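Local coordinates for protein 3-oxosteroid 1-dehydrogenase (Sterolibacterium denitrificans, PDB 7P18) that binds FAD and probably catalyses the 1(2)-dehydrogenation of 3-oxosteroids, passing the electrons on to an acceptor, at residues A19-A24 / V98-A103; R25-G30 / R223-W228; G30-V35 / T261-V266; L503-A508 / D515-G520. One frame throughout, in Å; residues are numbered along the deposited sequence.

How the contacts relate
Contacts 1, 2 and 3 lie along helix 17-28 and its continuation into strand 33-36, whereas contact 4 belongs to the turns leading to strand 521-523. Contact 1 is fully buried and apolar, apart from a tyrosine hydroxyl whose hydrogen bond to Asp28 ties it to contact 2. There, at the partly exposed end of the helix, a salt bridge dominates. Contacts 2 and 3 share Gly30 and join through backbone bonds between Pro226, Trp228 and Val35 in the parallel sheet. Contact 3, near the surface, relies on arginines and a water. Contact 4 has the smallest interface; Gly520 O probably accepts a hydrogen bond from Val266 N of contact 3 (2.8 Å).

Contact 1: A19-A24 / V98-A103; sequences AMLAAA and VEYINA
Leu21 and Ala24 of helix 17-28 meet Tyr100 and Ile101 of helix 84-104 in a buried helix-helix contact beside the flavin-binding region. The segment axes approach to 11.9 Å at 70°, so long side chains must bridge the gap. On helix 17-28 Leu21 does most of this: with CG anti to the backbone N (chi1 -170°), its CD2 methyl reaches across to Ile101 CG1 at 3.8 Å. The same methyl lies at the edge of the Tyr100 ring, near its plane, with Tyr100 CE2 4.0 Å from Leu21 CD2. Helix 17-28 is the first helix of the Rossmann-type nucleotide-binding fold, and Ala19, two residues before Leu21, fits the alanine of its GxGxxA pattern; the Leu21 side chain is about 9 Å from the bound FAD. Farther along the helix, the hydroxyl end of Tyr100 reaches Ala24, where Tyr100 OH lies 3.8 Å from Ala24 CB and 3.2 Å from Ala24 O. That buried hydroxyl is hydrogen-bonded to Asp28 OD2, and the ring makes a cation-pi contact with Arg25. Helix 543-559 closes another side of the apolar cluster, Met547 touching both Leu21 and Ile101.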
loop_
_atom_site.group_PDB
_atom_site.type_symbol
_atom_site.label_atom_id
_atom_site.label_comp_id
_atom_site.label_asym_id
_atom_site.label_seq_id
_atom_site.Cartn_x
_atom_site.Cartn_y
_atom_site.Cartn_z
ATOM N N ALA A 19 -5.789 10.747 7.401
ATOM C CA ALA A 19 -6.785 11.826 7.584
ATOM C C ALA A 19 -7.690 11.519 8.773
ATOM O O ALA A 19 -7.885 12.429 9.594
ATOM C CB ALA A 19 -7.571 12.032 6.300
ATOM N N MET A 20 -8.234 10.308 8.872
ATOM C CA MET A 20 -9.196 9.974 9.934
ATOM C C MET A 20 -8.479 9.920 11.296
ATOM O O MET A 20 -9.075 10.380 12.318
ATOM C CB MET A 20 -9.924 8.669 9.594
ATOM C CG MET A 20 -10.881 8.814 8.360
ATOM S SD MET A 20 -12.112 7.438 8.272
ATOM C CE MET A 20 -11.096 6.137 7.588
ATOM N N LEU A 21 -7.240 9.396 11.333
ATOM C CA LEU A 21 -6.403 9.375 12.570
ATOM C C LEU A 21 -6.171 10.815 13.036
ATOM O O LEU A 21 -6.408 11.096 14.233
ATOM C CB LEU A 21 -5.080 8.646 12.301
ATOM C CG LEU A 21 -4.193 8.315 13.519
ATOM C CD1 LEU A 21 -3.448 9.541 14.006
ATOM C CD2 LEU A 21 -4.988 7.718 14.648
ATOM N N ALA A 22 -5.747 11.704 12.141
ATOM C CA ALA A 22 -5.484 13.118 12.471
ATOM C C ALA A 22 -6.770 13.724 13.046
ATOM O O ALA A 22 -6.689 14.465 14.054
ATOM C CB ALA A 22 -4.955 13.874 11.283
ATOM N N ALA A 23 -7.916 13.418 12.443
ATOM C CA ALA A 23 -9.237 13.935 12.867
ATOM C C ALA A 23 -9.546 13.476 14.300
ATOM O O ALA A 23 -9.953 14.334 15.143
ATOM C CB ALA A 23 -10.307 13.491 11.884
ATOM N N ALA A 24 -9.376 12.207 14.602
ATOM C CA ALA A 24 -9.683 11.647 15.933
ATOM C C ALA A 24 -8.740 12.288 16.959
ATOM O O ALA A 24 -9.189 12.649 18.084
ATOM C CB ALA A 24 -9.538 10.152 15.921
ATOM N N VAL A 98 0.545 4.441 17.594
ATOM C CA VAL A 98 -0.099 3.111 17.757
ATOM C C VAL A 98 -0.591 2.926 19.194
ATOM O O VAL A 98 -1.703 2.363 19.384
ATOM C CB VAL A 98 0.805 1.979 17.276
ATOM C CG1 VAL A 98 0.317 0.598 17.677
ATOM C CG2 VAL A 98 0.927 2.084 15.757
ATOM N N GLU A 99 0.178 3.350 20.201
ATOM C CA GLU A 99 -0.315 3.218 21.602
ATOM C C GLU A 99 -1.590 4.034 21.778
ATOM O O GLU A 99 -2.472 3.574 22.520
ATOM C CB GLU A 99 0.726 3.688 22.621
ATOM C CG GLU A 99 1.829 2.687 22.817
ATOM C CD GLU A 99 2.806 3.084 23.927
ATOM O OE1 GLU A 99 2.377 3.704 24.915
ATOM O OE2 GLU A 99 3.952 2.718 23.811
ATOM N N TYR A 100 -1.674 5.190 21.130
ATOM C CA TYR A 100 -2.837 6.086 21.160
ATOM C C TYR A 100 -4.041 5.361 20.563
ATOM O O TYR A 100 -5.114 5.385 21.201
ATOM C CB TYR A 100 -2.580 7.406 20.424
ATOM C CG TYR A 100 -3.835 8.176 20.086
ATOM C CD1 TYR A 100 -4.629 8.745 21.061
ATOM C CD2 TYR A 100 -4.263 8.283 18.767
ATOM C CE1 TYR A 100 -5.823 9.394 20.751
ATOM C CE2 TYR A 100 -5.436 8.933 18.438
ATOM C CZ TYR A 100 -6.215 9.512 19.421
ATOM O OH TYR A 100 -7.366 10.165 19.046
ATOM N N ILE A 101 -3.885 4.760 19.386
ATOM C CA ILE A 101 -4.980 3.949 18.786
ATOM C C ILE A 101 -5.420 2.894 19.810
ATOM O O ILE A 101 -6.633 2.799 20.093
ATOM C CB ILE A 101 -4.561 3.302 17.459
ATOM C CG1 ILE A 101 -4.374 4.349 16.360
ATOM C CG2 ILE A 101 -5.597 2.253 17.093
ATOM C CD1 ILE A 101 -3.909 3.802 15.024
ATOM N N ASN A 102 -4.481 2.090 20.313
ATOM C CA ASN A 102 -4.807 0.898 21.125
ATOM C C ASN A 102 -5.531 1.307 22.424
ATOM O O ASN A 102 -6.446 0.577 22.818
ATOM C CB ASN A 102 -3.582 0.054 21.414
ATOM C CG ASN A 102 -3.111 -0.734 20.229
ATOM O OD1 ASN A 102 -3.801 -0.787 19.205
ATOM N ND2 ASN A 102 -1.892 -1.254 20.337
ATOM N N ALA A 103 -5.188 2.447 23.012
ATOM C CA ALA A 103 -5.747 2.888 24.317
ATOM C C ALA A 103 -7.091 3.601 24.083
ATOM O O ALA A 103 -7.882 3.632 25.004
ATOM C CB ALA A 103 -4.768 3.768 25.057
#

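Contact 2: R25-G30 / R223-W228; sequences RAHDLG and RKVPLW
Arg223 grips the carboxylate of Asp28 side-on, one nitrogen to each oxygen, while its aliphatic stem lies against His27. Its chain runs extended from CG to NE, carrying the guanidinium past the imidazole to the last turn of helix 17-28. Arg223 NH2 donates to Asp28 OD2 at 2.9 Å, nearly within the guanidinium plane and on the syn lone pair, with an N-H...O angle of 159°. A second bond, Arg223 NE to Asp28 OD1, is also 2.9 Å but more bent, and the two planes lie 42° apart; NE bonds weakly to OD2 as well. His27 holds CG anti to its own backbone N (chi1 180°), which presents one ring face to Arg223; Arg223 CB sits 3.5 Å from the His27 ring centroid in a CH-pi contact. Val225 CG2 adds a methyl 3.9 Å from His27 CB. Putting an alanine at Arg223 would probably leave Asp28 without its cationic mate and the imidazole free to turn where the stem now covers it. Asp28 OD2 also receives a hydrogen bond from Tyr100, and Arg223 NH2 donates to Asn104 O. The carboxylate thus has both a charge partner and a hydroxyl, which is likely to stabilise its ionised form.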
loop_
_atom_site.group_PDB
_atom_site.type_symbol
_atom_site.label_atom_id
_atom_site.label_comp_id
_atom_site.label_asym_id
_atom_site.label_seq_id
_atom_site.Cartn_x
_atom_site.Cartn_y
_atom_site.Cartn_z
ATOM N N ARG A 25 -7.475 12.434 16.590
ATOM C CA ARG A 25 -6.445 12.947 17.522
ATOM C C ARG A 25 -6.737 14.421 17.800
ATOM O O ARG A 25 -6.653 14.815 18.975
ATOM C CB ARG A 25 -5.030 12.723 16.994
ATOM C CG ARG A 25 -3.951 13.305 17.896
ATOM C CD ARG A 25 -3.881 12.583 19.223
ATOM N NE ARG A 25 -2.770 13.088 20.026
ATOM C CZ ARG A 25 -2.444 12.657 21.237
ATOM N NH1 ARG A 25 -3.110 11.672 21.831
ATOM N NH2 ARG A 25 -1.417 13.218 21.845
ATOM N N ALA A 26 -7.018 15.212 16.768
ATOM C CA ALA A 26 -7.303 16.660 16.903
ATOM C C ALA A 26 -8.527 16.812 17.816
ATOM O O ALA A 26 -8.487 17.626 18.759
ATOM C CB ALA A 26 -7.507 17.274 15.557
ATOM N N HIS A 27 -9.555 15.994 17.596
ATOM C CA HIS A 27 -10.755 15.984 18.452
ATOM C C HIS A 27 -10.347 15.710 19.903
ATOM O O HIS A 27 -10.762 16.499 20.797
ATOM C CB HIS A 27 -11.765 14.956 17.973
ATOM C CG HIS A 27 -12.987 14.919 18.826
ATOM N ND1 HIS A 27 -13.074 14.120 19.941
ATOM C CD2 HIS A 27 -14.167 15.562 18.709
ATOM C CE1 HIS A 27 -14.271 14.275 20.474
ATOM N NE2 HIS A 27 -14.961 15.130 19.714
ATOM N N ASP A 28 -9.547 14.671 20.144
ATOM C CA ASP A 28 -9.193 14.237 21.525
ATOM C C ASP A 28 -8.373 15.314 22.216
ATOM O O ASP A 28 -8.376 15.286 23.442
ATOM C CB ASP A 28 -8.499 12.885 21.554
ATOM C CG ASP A 28 -9.432 11.727 21.297
ATOM O OD1 ASP A 28 -10.666 11.955 21.305
ATOM O OD2 ASP A 28 -8.949 10.629 21.082
ATOM N N LEU A 29 -7.766 16.247 21.466
ATOM C CA LEU A 29 -6.971 17.379 22.012
ATOM C C LEU A 29 -7.839 18.637 22.149
ATOM O O LEU A 29 -7.281 19.679 22.483
ATOM C CB LEU A 29 -5.769 17.632 21.097
ATOM C CG LEU A 29 -4.715 16.515 21.060
ATOM C CD1 LEU A 29 -3.611 16.843 20.044
ATOM C CD2 LEU A 29 -4.117 16.277 22.455
ATOM N N GLY A 30 -9.147 18.538 21.894
ATOM C CA GLY A 30 -10.137 19.586 22.213
ATOM C C GLY A 30 -10.458 20.473 21.025
ATOM O O GLY A 30 -11.054 21.528 21.249
ATOM N N ARG A 223 -16.796 9.941 18.578
ATOM C CA ARG A 223 -16.450 11.344 18.904
ATOM C C ARG A 223 -17.424 12.303 18.212
ATOM O O ARG A 223 -17.285 13.502 18.418
ATOM C CB ARG A 223 -15.003 11.642 18.483
ATOM C CG ARG A 223 -13.986 10.783 19.225
ATOM C CD ARG A 223 -12.655 10.657 18.510
ATOM N NE ARG A 223 -11.652 10.064 19.380
ATOM C CZ ARG A 223 -11.630 8.791 19.736
ATOM N NH1 ARG A 223 -12.528 7.935 19.274
ATOM N NH2 ARG A 223 -10.687 8.362 20.554
ATOM N N LYS A 224 -18.329 11.788 17.367
ATOM C CA LYS A 224 -19.308 12.594 16.599
ATOM C C LYS A 224 -18.584 13.602 15.720
ATOM O O LYS A 224 -19.063 14.730 15.580
ATOM C CB LYS A 224 -20.264 13.320 17.550
ATOM C CG LYS A 224 -21.026 12.409 18.504
ATOM C CD LYS A 224 -21.920 13.194 19.453
ATOM C CE LYS A 224 -22.476 12.353 20.583
ATOM N NZ LYS A 224 -23.651 11.561 20.146
ATOM N N VAL A 225 -17.472 13.205 15.111
ATOM C CA VAL A 225 -16.743 14.084 14.175
ATOM C C VAL A 225 -17.434 13.936 12.835
ATOM O O VAL A 225 -17.536 12.808 12.341
ATOM C CB VAL A 225 -15.257 13.695 14.081
ATOM C CG1 VAL A 225 -14.568 14.409 12.942
ATOM C CG2 VAL A 225 -14.541 13.932 15.399
ATOM N N PRO A 226 -17.943 15.039 12.236
ATOM C CA PRO A 226 -18.639 14.936 10.957
ATOM C C PRO A 226 -17.675 14.545 9.836
ATOM O O PRO A 226 -16.539 15.023 9.809
ATOM C CB PRO A 226 -19.247 16.328 10.743
ATOM C CG PRO A 226 -18.382 17.253 11.606
ATOM C CD PRO A 226 -17.970 16.400 12.779
ATOM N N LEU A 227 -18.169 13.710 8.931
ATOM C CA LEU A 227 -17.473 13.317 7.696
ATOM C C LEU A 227 -18.425 13.533 6.513
ATOM O O LEU A 227 -19.388 12.798 6.416
ATOM C CB LEU A 227 -17.075 11.853 7.827
ATOM C CG LEU A 227 -16.023 11.379 6.818
ATOM C CD1 LEU A 227 -15.322 10.127 7.304
ATOM C CD2 LEU A 227 -16.625 11.122 5.449
ATOM N N TRP A 228 -18.148 14.503 5.666
ATOM C CA TRP A 228 -19.013 14.808 4.498
ATOM C C TRP A 228 -18.526 14.028 3.280
ATOM O O TRP A 228 -17.449 14.353 2.759
ATOM C CB TRP A 228 -19.068 16.308 4.212
ATOM C CG TRP A 228 -19.713 17.116 5.294
ATOM C CD1 TRP A 228 -20.315 16.659 6.433
ATOM C CD2 TRP A 228 -19.813 18.548 5.334
ATOM N NE1 TRP A 228 -20.732 17.717 7.202
ATOM C CE2 TRP A 228 -20.443 18.883 6.554
ATOM C CE3 TRP A 228 -19.378 19.578 4.495
ATOM C CZ2 TRP A 228 -20.703 20.204 6.912
ATOM C CZ3 TRP A 228 -19.616 20.882 4.857
ATOM C CH2 TRP A 228 -20.260 21.187 6.056
#

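Contact 3: G30-V35 / T261-V266; sequences GLSVLV and TARRGV
A leucine methyl laid on the flat face of an arginine is the striking feature here: Leu31 CD2 sits 3.5 Å above the guanidinium plane of Arg264, toward its rim. The closest atom is Arg264 NH1, at 3.6 Å from Leu31 CD2, and the two side chains cross at about a right angle. Arg264 brings its group to this place by curling, with bends at chi2 and chi3 (-75° and -74°), so that an arginine at the chain corner presents a face and not an edge to the leucine. Arg264 NH2 meanwhile donates to Ile557 O of helix 543-559, which helps fix the rotation of the plane.

The second half of the contact is polar and runs through a water. Arg263 stretches its chain out from CG to NE, and its NH1 stands 3.9 Å from Ser32 OG, too far for a direct bond. Water 1 spans the gap, 2.7 Å from Ser32 OG and lying at the edge of the Arg263 guanidinium, in its plane; its 2.5 Å separation from Arg263 NH1 is short enough to be treated with caution. Asp9 serves both residues, its OD1 forming a salt bridge with Arg263 and its backbone N donating to Ser32 OG.

Gly30, with positive phi, closes helix 17-28 in a Schellman motif, and the chain then enters strand 33-36, completing a beta-alpha-beta crossover from strand 10-13. Strand 10-13 lies between strands 33-36 and 265-268 in the parallel sheet, while the corner at Arg263 and Arg264 brings the chain there from strand 256-262 of the mixed sheet.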
loop_
_atom_site.group_PDB
_atom_site.type_symbol
_atom_site.label_atom_id
_atom_site.label_comp_id
_atom_site.label_asym_id
_atom_site.label_seq_id
_atom_site.Cartn_x
_atom_site.Cartn_y
_atom_site.Cartn_z
ATOM N N GLY A 30 -9.147 18.538 21.894
ATOM C CA GLY A 30 -10.137 19.586 22.213
ATOM C C GLY A 30 -10.458 20.473 21.025
ATOM O O GLY A 30 -11.054 21.528 21.249
ATOM N N LEU A 31 -10.078 20.087 19.798
ATOM C CA LEU A 31 -10.362 20.894 18.589
ATOM C C LEU A 31 -11.634 20.369 17.924
ATOM O O LEU A 31 -11.823 19.121 17.878
ATOM C CB LEU A 31 -9.193 20.806 17.593
ATOM C CG LEU A 31 -7.838 21.254 18.138
ATOM C CD1 LEU A 31 -6.686 20.617 17.365
ATOM C CD2 LEU A 31 -7.739 22.772 18.119
ATOM N N SER A 32 -12.411 21.292 17.355
ATOM C CA SER A 32 -13.565 20.996 16.474
ATOM C C SER A 32 -13.016 20.597 15.095
ATOM O O SER A 32 -12.155 21.321 14.544
ATOM C CB SER A 32 -14.559 22.160 16.408
ATOM O OG SER A 32 -14.051 23.270 15.687
ATOM N N VAL A 33 -13.496 19.470 14.582
ATOM C CA VAL A 33 -12.983 18.856 13.325
ATOM C C VAL A 33 -14.132 18.634 12.336
ATOM O O VAL A 33 -15.197 18.160 12.765
ATOM C CB VAL A 33 -12.224 17.555 13.624
ATOM C CG1 VAL A 33 -11.606 16.968 12.372
ATOM C CG2 VAL A 33 -11.131 17.791 14.661
ATOM N N LEU A 34 -13.868 18.914 11.059
ATOM C CA LEU A 34 -14.663 18.382 9.921
ATOM C C LEU A 34 -13.748 17.582 8.990
ATOM O O LEU A 34 -12.647 18.080 8.659
ATOM C CB LEU A 34 -15.280 19.557 9.169
ATOM C CG LEU A 34 -15.969 19.207 7.849
ATOM C CD1 LEU A 34 -17.189 18.361 8.074
ATOM C CD2 LEU A 34 -16.309 20.462 7.049
ATOM N N VAL A 35 -14.216 16.416 8.546
ATOM C CA VAL A 35 -13.563 15.635 7.451
ATOM C C VAL A 35 -14.403 15.768 6.172
ATOM O O VAL A 35 -15.618 15.547 6.264
ATOM C CB VAL A 35 -13.375 14.172 7.847
ATOM C CG1 VAL A 35 -12.617 13.403 6.756
ATOM C CG2 VAL A 35 -12.659 14.073 9.193
ATOM N N THR A 261 -14.359 27.620 6.795
ATOM C CA THR A 261 -13.281 28.305 7.545
ATOM C C THR A 261 -12.637 27.316 8.508
ATOM O O THR A 261 -13.383 26.620 9.220
ATOM C CB THR A 261 -13.822 29.548 8.276
ATOM O OG1 THR A 261 -14.263 30.450 7.258
ATOM C CG2 THR A 261 -12.781 30.240 9.124
ATOM N N ALA A 262 -11.302 27.308 8.533
ATOM C CA ALA A 262 -10.496 26.552 9.517
ATOM C C ALA A 262 -9.768 27.568 10.394
ATOM O O ALA A 262 -8.873 28.221 9.877
ATOM C CB ALA A 262 -9.507 25.635 8.814
ATOM N N ARG A 263 -10.178 27.702 11.647
ATOM C CA ARG A 263 -9.559 28.675 12.589
ATOM C C ARG A 263 -8.084 28.321 12.828
ATOM O O ARG A 263 -7.278 29.249 12.955
ATOM C CB ARG A 263 -10.267 28.664 13.939
ATOM C CG ARG A 263 -11.751 28.981 13.862
ATOM C CD ARG A 263 -12.279 29.371 15.220
ATOM N NE ARG A 263 -13.737 29.405 15.259
ATOM C CZ ARG A 263 -14.521 28.383 15.575
ATOM N NH1 ARG A 263 -14.023 27.185 15.839
ATOM N NH2 ARG A 263 -15.829 28.560 15.589
ATOM N N ARG A 264 -7.754 27.025 12.912
ATOM C CA ARG A 264 -6.440 26.543 13.423
ATOM C C ARG A 264 -5.640 25.855 12.312
ATOM O O ARG A 264 -4.420 26.080 12.248
ATOM C CB ARG A 264 -6.668 25.665 14.649
ATOM C CG ARG A 264 -7.413 26.386 15.766
ATOM C CD ARG A 264 -6.488 27.355 16.465
ATOM N NE ARG A 264 -5.574 26.601 17.308
ATOM C CZ ARG A 264 -5.893 26.073 18.489
ATOM N NH1 ARG A 264 -7.115 26.220 18.989
ATOM N NH2 ARG A 264 -4.980 25.389 19.171
ATOM N N GLY A 265 -6.273 25.052 11.450
ATOM C CA GLY A 265 -5.484 24.400 10.395
ATOM C C GLY A 265 -6.297 23.575 9.428
ATOM O O GLY A 265 -7.379 23.103 9.781
ATOM N N VAL A 266 -5.734 23.435 8.238
ATOM C CA VAL A 266 -6.220 22.543 7.157
ATOM C C VAL A 266 -5.185 21.440 7.011
ATOM O O VAL A 266 -4.016 21.781 6.761
ATOM C CB VAL A 266 -6.387 23.310 5.837
ATOM C CG1 VAL A 266 -6.640 22.381 4.657
ATOM C CG2 VAL A 266 -7.477 24.376 5.967
HETATM O O HOH W 1 -15.733 25.358 16.256
#

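Contact 4: L503-A508 / D515-G520; sequences LTDKDA and DRPIEG
Leu503 and Asp515, and a little farther along Asp505 and Pro517, meet only by van der Waals contact. Leu503 CD2 touches the carboxylate of Asp515, with Asp515 OD1 at 3.9 Å, the two side chains meeting at a slant. With CG anti to the backbone N (chi1 -179°), Leu503 holds this methyl toward the facing segment. The second touch is looser: Pro517 CG is 4.3 Å from Asp505 OD2. No hydrogen bond passes between the segments.

The hydrogen bonds are instead local to 503-508. Asp505 OD1 accepts from Asp507 N at 2.9 Å, forming an Asx turn in which the donor stands above the carboxylate plane. Asp505 also opens a type I beta turn, closed by Ala508 N donating to Asp505 O at 3.0 Å.

Charge pairs lead outward: Asp505 OD2 makes a salt bridge with Arg509 NE, and Asp507 OD1 one with Arg552 of helix 543-559.

Strand 509-511 lies between the two segments, Leu503 bonding by its backbone to Leu511 and Ile518 to Val510. Lys506, at the turn, rests on helix 84-104, and after the corner at Glu519 and Gly520 the chain continues into strand 521-523, at the edge of the parallel sheet.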
loop_
_atom_site.group_PDB
_atom_site.type_symbol
_atom_site.label_atom_id
_atom_site.label_comp_id
_atom_site.label_asym_id
_atom_site.label_seq_id
_atom_site.Cartn_x
_atom_site.Cartn_y
_atom_site.Cartn_z
ATOM N N LEU A 503 6.278 19.179 0.051
ATOM C CA LEU A 503 7.366 19.107 1.047
ATOM C C LEU A 503 6.801 19.566 2.382
ATOM O O LEU A 503 6.089 20.608 2.442
ATOM C CB LEU A 503 8.548 19.966 0.601
ATOM C CG LEU A 503 9.737 19.928 1.550
ATOM C CD1 LEU A 503 10.308 18.530 1.662
ATOM C CD2 LEU A 503 10.789 20.926 1.097
ATOM N N THR A 504 7.057 18.806 3.433
ATOM C CA THR A 504 6.672 19.155 4.802
ATOM C C THR A 504 7.897 19.128 5.721
ATOM O O THR A 504 8.947 18.539 5.349
ATOM C CB THR A 504 5.591 18.206 5.356
ATOM O OG1 THR A 504 6.087 16.850 5.379
ATOM C CG2 THR A 504 4.340 18.302 4.510
ATOM N N ASP A 505 7.709 19.670 6.911
ATOM C CA ASP A 505 8.673 19.619 8.033
ATOM C C ASP A 505 8.241 18.495 8.968
ATOM O O ASP A 505 7.300 17.733 8.644
ATOM C CB ASP A 505 8.816 20.972 8.733
ATOM C CG ASP A 505 7.608 21.426 9.528
ATOM O OD1 ASP A 505 6.682 20.599 9.745
ATOM O OD2 ASP A 505 7.603 22.618 9.964
ATOM N N LYS A 506 8.924 18.399 10.112
ATOM C CA LYS A 506 8.761 17.307 11.097
ATOM C C LYS A 506 7.372 17.313 11.724
ATOM O O LYS A 506 6.995 16.309 12.310
ATOM C CB LYS A 506 9.844 17.434 12.173
ATOM C CG LYS A 506 9.698 18.674 13.035
ATOM C CD LYS A 506 10.651 18.728 14.192
ATOM C CE LYS A 506 10.466 20.010 14.968
ATOM N NZ LYS A 506 11.600 20.161 15.893
ATOM N N ASP A 507 6.632 18.405 11.619
ATOM C CA ASP A 507 5.289 18.546 12.218
ATOM C C ASP A 507 4.214 18.569 11.116
ATOM O O ASP A 507 3.071 18.984 11.387
ATOM C CB ASP A 507 5.253 19.784 13.109
ATOM C CG ASP A 507 6.138 19.617 14.336
ATOM O OD1 ASP A 507 5.975 18.602 15.018
ATOM O OD2 ASP A 507 7.002 20.488 14.557
ATOM N N ALA A 508 4.579 18.131 9.920
ATOM C CA ALA A 508 3.704 17.994 8.728
ATOM C C ALA A 508 3.281 19.347 8.166
ATOM O O ALA A 508 2.314 19.384 7.346
ATOM C CB ALA A 508 2.516 17.150 9.088
ATOM N N ASP A 515 11.612 27.088 2.134
ATOM C CA ASP A 515 11.553 26.249 3.365
ATOM C C ASP A 515 10.811 26.980 4.490
ATOM O O ASP A 515 10.965 26.582 5.642
ATOM C CB ASP A 515 12.947 25.822 3.851
ATOM C CG ASP A 515 13.636 24.840 2.913
ATOM O OD1 ASP A 515 13.036 23.764 2.621
ATOM O OD2 ASP A 515 14.769 25.157 2.475
ATOM N N ARG A 516 9.989 27.975 4.179
ATOM C CA ARG A 516 9.143 28.659 5.187
ATOM C C ARG A 516 7.801 27.948 5.274
ATOM O O ARG A 516 7.148 27.752 4.245
ATOM C CB ARG A 516 8.967 30.122 4.780
ATOM C CG ARG A 516 8.186 30.935 5.798
ATOM C CD ARG A 516 7.979 32.396 5.413
ATOM N NE ARG A 516 7.179 33.092 6.424
ATOM C CZ ARG A 516 5.833 33.062 6.518
ATOM N NH1 ARG A 516 5.091 32.382 5.650
ATOM N NH2 ARG A 516 5.226 33.725 7.490
ATOM N N PRO A 517 7.336 27.546 6.478
ATOM C CA PRO A 517 6.000 26.988 6.634
ATOM C C PRO A 517 4.916 27.935 6.116
ATOM O O PRO A 517 4.956 29.147 6.392
ATOM C CB PRO A 517 5.806 26.763 8.135
ATOM C CG PRO A 517 7.214 26.689 8.651
ATOM C CD PRO A 517 8.053 27.576 7.759
ATOM N N ILE A 518 3.962 27.361 5.384
ATOM C CA ILE A 518 2.694 28.044 5.052
ATOM C C ILE A 518 1.798 27.882 6.267
ATOM O O ILE A 518 1.346 26.778 6.560
ATOM C CB ILE A 518 2.074 27.517 3.748
ATOM C CG1 ILE A 518 3.058 27.657 2.591
ATOM C CG2 ILE A 518 0.770 28.231 3.462
ATOM C CD1 ILE A 518 2.583 27.054 1.271
ATOM N N GLU A 519 1.664 28.963 7.031
ATOM C CA GLU A 519 0.856 28.995 8.268
ATOM C C GLU A 519 -0.533 28.457 7.945
ATOM O O GLU A 519 -1.082 28.917 6.940
ATOM C CB GLU A 519 0.690 30.429 8.786
ATOM C CG GLU A 519 1.989 31.090 9.180
ATOM C CD GLU A 519 2.685 30.411 10.350
ATOM O OE1 GLU A 519 1.966 29.951 11.263
ATOM O OE2 GLU A 519 3.941 30.339 10.345
ATOM N N GLY A 520 -1.038 27.570 8.790
ATOM C CA GLY A 520 -2.372 26.949 8.724
ATOM C C GLY A 520 -2.460 25.685 7.851
ATOM O O GLY A 520 -3.559 25.095 7.789
#